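Side-chain contacts in maltose/maltodextrin-binding protein (Thermus thermophilus, PDB 2GH9), which binds maltotriose and probably serves as the periplasmic receptor of a maltose and maltodextrin uptake system: residues Glu211-Tyr215 against Gly216-Gly220; Pro359-Val363 against Lys364-Glu368. All coordinates share one frame; numbering follows the deposited sequence.

How the contacts relate
Contacts 1 and 2 are two local helix starts in one chain. Contact 1 comes first and opens helix 215-224; contact 2 opens helix 363-378, the last helix of the chain. Their centres lie 24 Å apart, and their nearest atoms stay about 9 Å apart without touching. Helix 189-204 links their surroundings: the loop of contact 1 follows it, and Val363 and Val367 of contact 2 pack on its Glu193 and Leu196. Contact 1 borders the bound sugar through Tyr215. Contact 2 lies farther from the chain centre, about 27 Å against 17 Å. The same capping device thus starts one helix beside the ligand and another at the periphery.

Contact 1. Residues Glu211-Tyr215 against Gly216-Gly220; sequences EGVDY and GVADG
Tyr215 and Val217 lead this contact, set in the first turn of helix 215-224 with Asp214 as its N-cap. Between them, Gly216 N lies 3.1 Å from CB of Tyr215, obliquely placed to the ring. The carboxylate of Asp214 reaches forward to the first turn. Its OD1 accepts from Val217 N at 3.2 Å. The bond meets OD1 nearly along the C-O axis. CG of Asp214 sits between its backbone N and carbonyl carbon (chi1 58°), which brings OD1 within range of that amide. The negative group at the helix start probably also interacts well with the helix dipole.

Val217 faces the loop with its two methyls. CG2 comes up against OD1 of Asp214 at 3.1 Å and also reaches Gly212 O. CG1 packs on CG1 of Val213 at 3.8 Å, the two side chains crossing at about a right angle. Val213 and Ala218 occupy the hydrophobic-staple positions around the cap. Their contact is loose, CG1 of Val213 to CB of Ala218 at 4.2 Å. Ala218 in turn touches Ile230 of strand 227-232.

Tyr215 and Asp219, one turn apart, lie side by side and point the same way. With CG anti to the backbone N in both (chi1 -172°), ring and carboxylate run alongside each other. Their planes are 36° apart. The polar ends have other partners: Tyr215 OH bonds Asn232 ND2, and Asp219 OD1 bonds Tyr240 OH. The Tyr215 side chain also touches a glucose unit of the bound sugar, so this helix start forms part of the ligand surroundings. In the backbone of the same pair, Asp219 N donates to Tyr215 O at 2.9 Å, while CB of Asp219 approaches CE2 of the Tyr215 ring at 3.7 Å.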
loop_
_atom_site.group_PDB
_atom_site.type_symbol
_atom_site.label_atom_id
_atom_site.label_comp_id
_atom_site.label_asym_id
_atom_site.label_seq_id
_atom_site.Cartn_x
_atom_site.Cartn_y
_atom_site.Cartn_z
ATOM N N GLU A 211 -20.061 -0.826 12.275
ATOM C CA GLU A 211 -19.766 0.594 12.267
ATOM C C GLU A 211 -18.502 0.908 13.094
ATOM O O GLU A 211 -18.150 0.208 14.056
ATOM C CB GLU A 211 -20.995 1.362 12.787
ATOM C CG GLU A 211 -20.740 2.809 13.159
ATOM C CD GLU A 211 -20.402 3.693 11.977
ATOM O OE1 GLU A 211 -21.058 3.551 10.923
ATOM O OE2 GLU A 211 -19.508 4.568 12.127
ATOM N N GLY A 212 -17.786 1.939 12.666
ATOM C CA GLY A 212 -16.637 2.432 13.408
ATOM C C GLY A 212 -15.309 1.795 13.060
ATOM O O GLY A 212 -14.264 2.302 13.461
ATOM N N VAL A 213 -15.318 0.698 12.304
ATOM C CA VAL A 213 -14.073 -0.044 12.079
ATOM C C VAL A 213 -13.200 0.630 11.010
ATOM O O VAL A 213 -13.503 0.598 9.812
ATOM C CB VAL A 213 -14.325 -1.520 11.738
ATOM C CG1 VAL A 213 -13.004 -2.303 11.756
ATOM C CG2 VAL A 213 -15.306 -2.127 12.745
ATOM N N ASP A 214 -12.106 1.227 11.477
ATOM C CA ASP A 214 -11.122 1.851 10.614
ATOM C C ASP A 214 -9.794 1.091 10.735
ATOM O O ASP A 214 -9.724 0.048 11.379
ATOM C CB ASP A 214 -10.985 3.348 10.952
ATOM C CG ASP A 214 -10.589 3.606 12.380
ATOM O OD1 ASP A 214 -10.233 2.657 13.117
ATOM O OD2 ASP A 214 -10.667 4.795 12.786
ATOM N N TYR A 215 -8.739 1.604 10.118
ATOM C CA TYR A 215 -7.454 0.924 10.165
ATOM C C TYR A 215 -7.065 0.525 11.586
ATOM O O TYR A 215 -6.713 -0.615 11.833
ATOM C CB TYR A 215 -6.329 1.780 9.546
ATOM C CG TYR A 215 -5.090 0.953 9.441
ATOM C CD1 TYR A 215 -4.883 0.111 8.351
ATOM C CD2 TYR A 215 -4.187 0.903 10.490
ATOM C CE1 TYR A 215 -3.757 -0.720 8.297
ATOM C CE2 TYR A 215 -3.080 0.097 10.441
ATOM C CZ TYR A 215 -2.869 -0.716 9.342
ATOM O OH TYR A 215 -1.769 -1.520 9.333
ATOM N N GLY A 216 -7.118 1.474 12.522
ATOM C CA GLY A 216 -6.620 1.242 13.876
ATOM C C GLY A 216 -7.401 0.228 14.692
ATOM O O GLY A 216 -6.828 -0.532 15.483
ATOM N N VAL A 217 -8.715 0.219 14.491
ATOM C CA VAL A 217 -9.604 -0.718 15.179
ATOM C C VAL A 217 -9.253 -2.145 14.783
ATOM O O VAL A 217 -9.036 -3.015 15.644
ATOM C CB VAL A 217 -11.077 -0.394 14.857
ATOM C CG1 VAL A 217 -12.012 -1.477 15.380
ATOM C CG2 VAL A 217 -11.457 1.006 15.403
ATOM N N ALA A 218 -9.151 -2.384 13.473
ATOM C CA ALA A 218 -8.845 -3.733 12.975
ATOM C C ALA A 218 -7.414 -4.142 13.302
ATOM O O ALA A 218 -7.161 -5.275 13.707
ATOM C CB ALA A 218 -9.110 -3.829 11.464
ATOM N N ASP A 219 -6.476 -3.217 13.108
ATOM C CA ASP A 219 -5.086 -3.510 13.364
ATOM C C ASP A 219 -4.861 -3.761 14.848
ATOM O O ASP A 219 -4.124 -4.679 15.218
ATOM C CB ASP A 219 -4.201 -2.370 12.891
ATOM C CG ASP A 219 -2.735 -2.717 12.974
ATOM O OD1 ASP A 219 -2.344 -3.787 12.468
ATOM O OD2 ASP A 219 -1.984 -1.917 13.563
ATOM N N GLY A 220 -5.499 -2.933 15.680
ATOM C CA GLY A 220 -5.399 -3.068 17.150
ATOM C C GLY A 220 -5.888 -4.429 17.611
ATOM O O GLY A 220 -5.199 -5.134 18.349
#

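Contact 2. Residues Pro359-Val363 against Lys364-Glu368; sequences PDSNV and KKIVE
Asn362 meets Lys365 through both ends of its amide. OD1 accepts from Lys365 N at 2.8 Å, with an N-H...O angle of 155°. The donor stands above the carbonyl plane, 58° out of it. ND2 lies against the aliphatic chain of Lys365, 3.2 Å from CD. That chain is extended beyond CG and crosses the amide obliquely. CB of Lys364 adds a contact on OD1, also at 3.2 Å. CG of Asn362 is anti to its backbone N (chi1 -172°), which swings the amide forward to the first turn. With an alanine here, Lys365 N would probably lose its capping acceptor and a gap would open beside the lysine chain.

The backbone continues the grip. Asn362 O accepts from Ile366 N at 2.9 Å, and Val363 O from Val367 N at 3.0 Å. CG1 of Ile366 rests close to Asn362 O, and its CD1 reaches back to CB of Ser361 at 3.8 Å.

Farther out, Ser361 OG bonds Ala355 O and Lys200 NZ, which fixes the residue just before the cap. Ile366 packs on Ala351 and Leu354 of helix 341-357. Val363 and Val367 face helix 189-204, where they touch Glu193 and Leu196. The start of the helix thus lies against two neighbouring helices. On the exposed side, Lys364 NZ and Glu368 OE2 form a long salt bridge of 3.7 Å. This is an asparagine N-cap, opening the C-terminal helix 363-378.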
loop_
_atom_site.group_PDB
_atom_site.type_symbol
_atom_site.label_atom_id
_atom_site.label_comp_id
_atom_site.label_asym_id
_atom_site.label_seq_id
_atom_site.Cartn_x
_atom_site.Cartn_y
_atom_site.Cartn_z
ATOM N N PRO A 359 -28.070 0.778 5.175
ATOM C CA PRO A 359 -28.629 -0.298 4.325
ATOM C C PRO A 359 -29.352 0.182 3.055
ATOM O O PRO A 359 -29.306 -0.501 2.022
ATOM C CB PRO A 359 -29.632 -0.986 5.252
ATOM C CG PRO A 359 -29.138 -0.717 6.622
ATOM C CD PRO A 359 -28.517 0.644 6.577
ATOM N N ASP A 360 -29.998 1.346 3.134
ATOM C CA ASP A 360 -30.849 1.860 2.055
ATOM C C ASP A 360 -30.085 2.726 1.040
ATOM O O ASP A 360 -30.695 3.436 0.233
ATOM C CB ASP A 360 -31.988 2.690 2.653
ATOM C CG ASP A 360 -33.167 1.846 3.153
ATOM O OD1 ASP A 360 -32.967 0.811 3.861
ATOM O OD2 ASP A 360 -34.319 2.271 2.867
ATOM N N SER A 361 -28.755 2.680 1.069
ATOM C CA SER A 361 -27.960 3.549 0.213
ATOM C C SER A 361 -28.095 3.151 -1.253
ATOM O O SER A 361 -27.952 1.980 -1.613
ATOM C CB SER A 361 -26.487 3.535 0.654
ATOM O OG SER A 361 -25.882 2.283 0.408
ATOM N N ASN A 362 -28.394 4.135 -2.094
ATOM C CA ASN A 362 -28.529 3.918 -3.532
ATOM C C ASN A 362 -27.136 3.730 -4.130
ATOM O O ASN A 362 -26.462 4.694 -4.489
ATOM C CB ASN A 362 -29.264 5.094 -4.191
ATOM C CG ASN A 362 -29.607 4.844 -5.644
ATOM O OD1 ASN A 362 -28.885 4.175 -6.373
ATOM N ND2 ASN A 362 -30.718 5.408 -6.079
ATOM N N VAL A 363 -26.720 2.470 -4.224
ATOM C CA VAL A 363 -25.423 2.105 -4.792
ATOM C C VAL A 363 -25.266 2.602 -6.238
ATOM O O VAL A 363 -24.202 3.081 -6.634
ATOM C CB VAL A 363 -25.237 0.571 -4.730
ATOM C CG1 VAL A 363 -24.179 0.139 -5.659
ATOM C CG2 VAL A 363 -24.933 0.126 -3.297
ATOM N N LYS A 364 -26.340 2.487 -7.019
ATOM C CA LYS A 364 -26.380 2.976 -8.403
ATOM C C LYS A 364 -26.036 4.471 -8.526
ATOM O O LYS A 364 -25.234 4.861 -9.373
ATOM C CB LYS A 364 -27.780 2.716 -8.993
ATOM C CG LYS A 364 -27.931 2.966 -10.499
ATOM C CD LYS A 364 -28.047 1.657 -11.299
ATOM C CE LYS A 364 -28.930 1.829 -12.520
ATOM N NZ LYS A 364 -28.521 2.981 -13.373
ATOM N N LYS A 365 -26.649 5.298 -7.690
ATOM C CA LYS A 365 -26.441 6.759 -7.746
ATOM C C LYS A 365 -25.108 7.176 -7.122
ATOM O O LYS A 365 -24.436 8.079 -7.635
ATOM C CB LYS A 365 -27.579 7.508 -7.049
ATOM C CG LYS A 365 -28.890 7.509 -7.839
ATOM C CD LYS A 365 -29.969 8.371 -7.156
ATOM C CE LYS A 365 -31.296 8.323 -7.935
ATOM N NZ LYS A 365 -32.454 8.884 -7.146
ATOM N N ILE A 366 -24.754 6.529 -6.010
ATOM C CA ILE A 366 -23.453 6.729 -5.352
ATOM C C ILE A 366 -22.330 6.539 -6.370
ATOM O O ILE A 366 -21.460 7.405 -6.505
ATOM C CB ILE A 366 -23.266 5.784 -4.130
ATOM C CG1 ILE A 366 -24.173 6.233 -2.980
ATOM C CG2 ILE A 366 -21.789 5.772 -3.667
ATOM C CD1 ILE A 366 -24.186 5.335 -1.780
ATOM N N VAL A 367 -22.375 5.433 -7.111
ATOM C CA VAL A 367 -21.367 5.171 -8.143
ATOM C C VAL A 367 -21.417 6.220 -9.266
ATOM O O VAL A 367 -20.368 6.655 -9.772
ATOM C CB VAL A 367 -21.511 3.741 -8.732
ATOM C CG1 VAL A 367 -20.541 3.531 -9.890
ATOM C CG2 VAL A 367 -21.293 2.689 -7.642
ATOM N N GLU A 368 -22.627 6.621 -9.662
ATOM C CA GLU A 368 -22.787 7.664 -10.689
ATOM C C GLU A 368 -22.130 8.981 -10.260
ATOM O O GLU A 368 -21.367 9.578 -11.022
ATOM C CB GLU A 368 -24.276 7.891 -11.034
ATOM C CG GLU A 368 -24.867 6.829 -11.972
ATOM C CD GLU A 368 -26.384 6.978 -12.231
ATOM O OE1 GLU A 368 -27.075 7.768 -11.545
ATOM O OE2 GLU A 368 -26.874 6.268 -13.136
#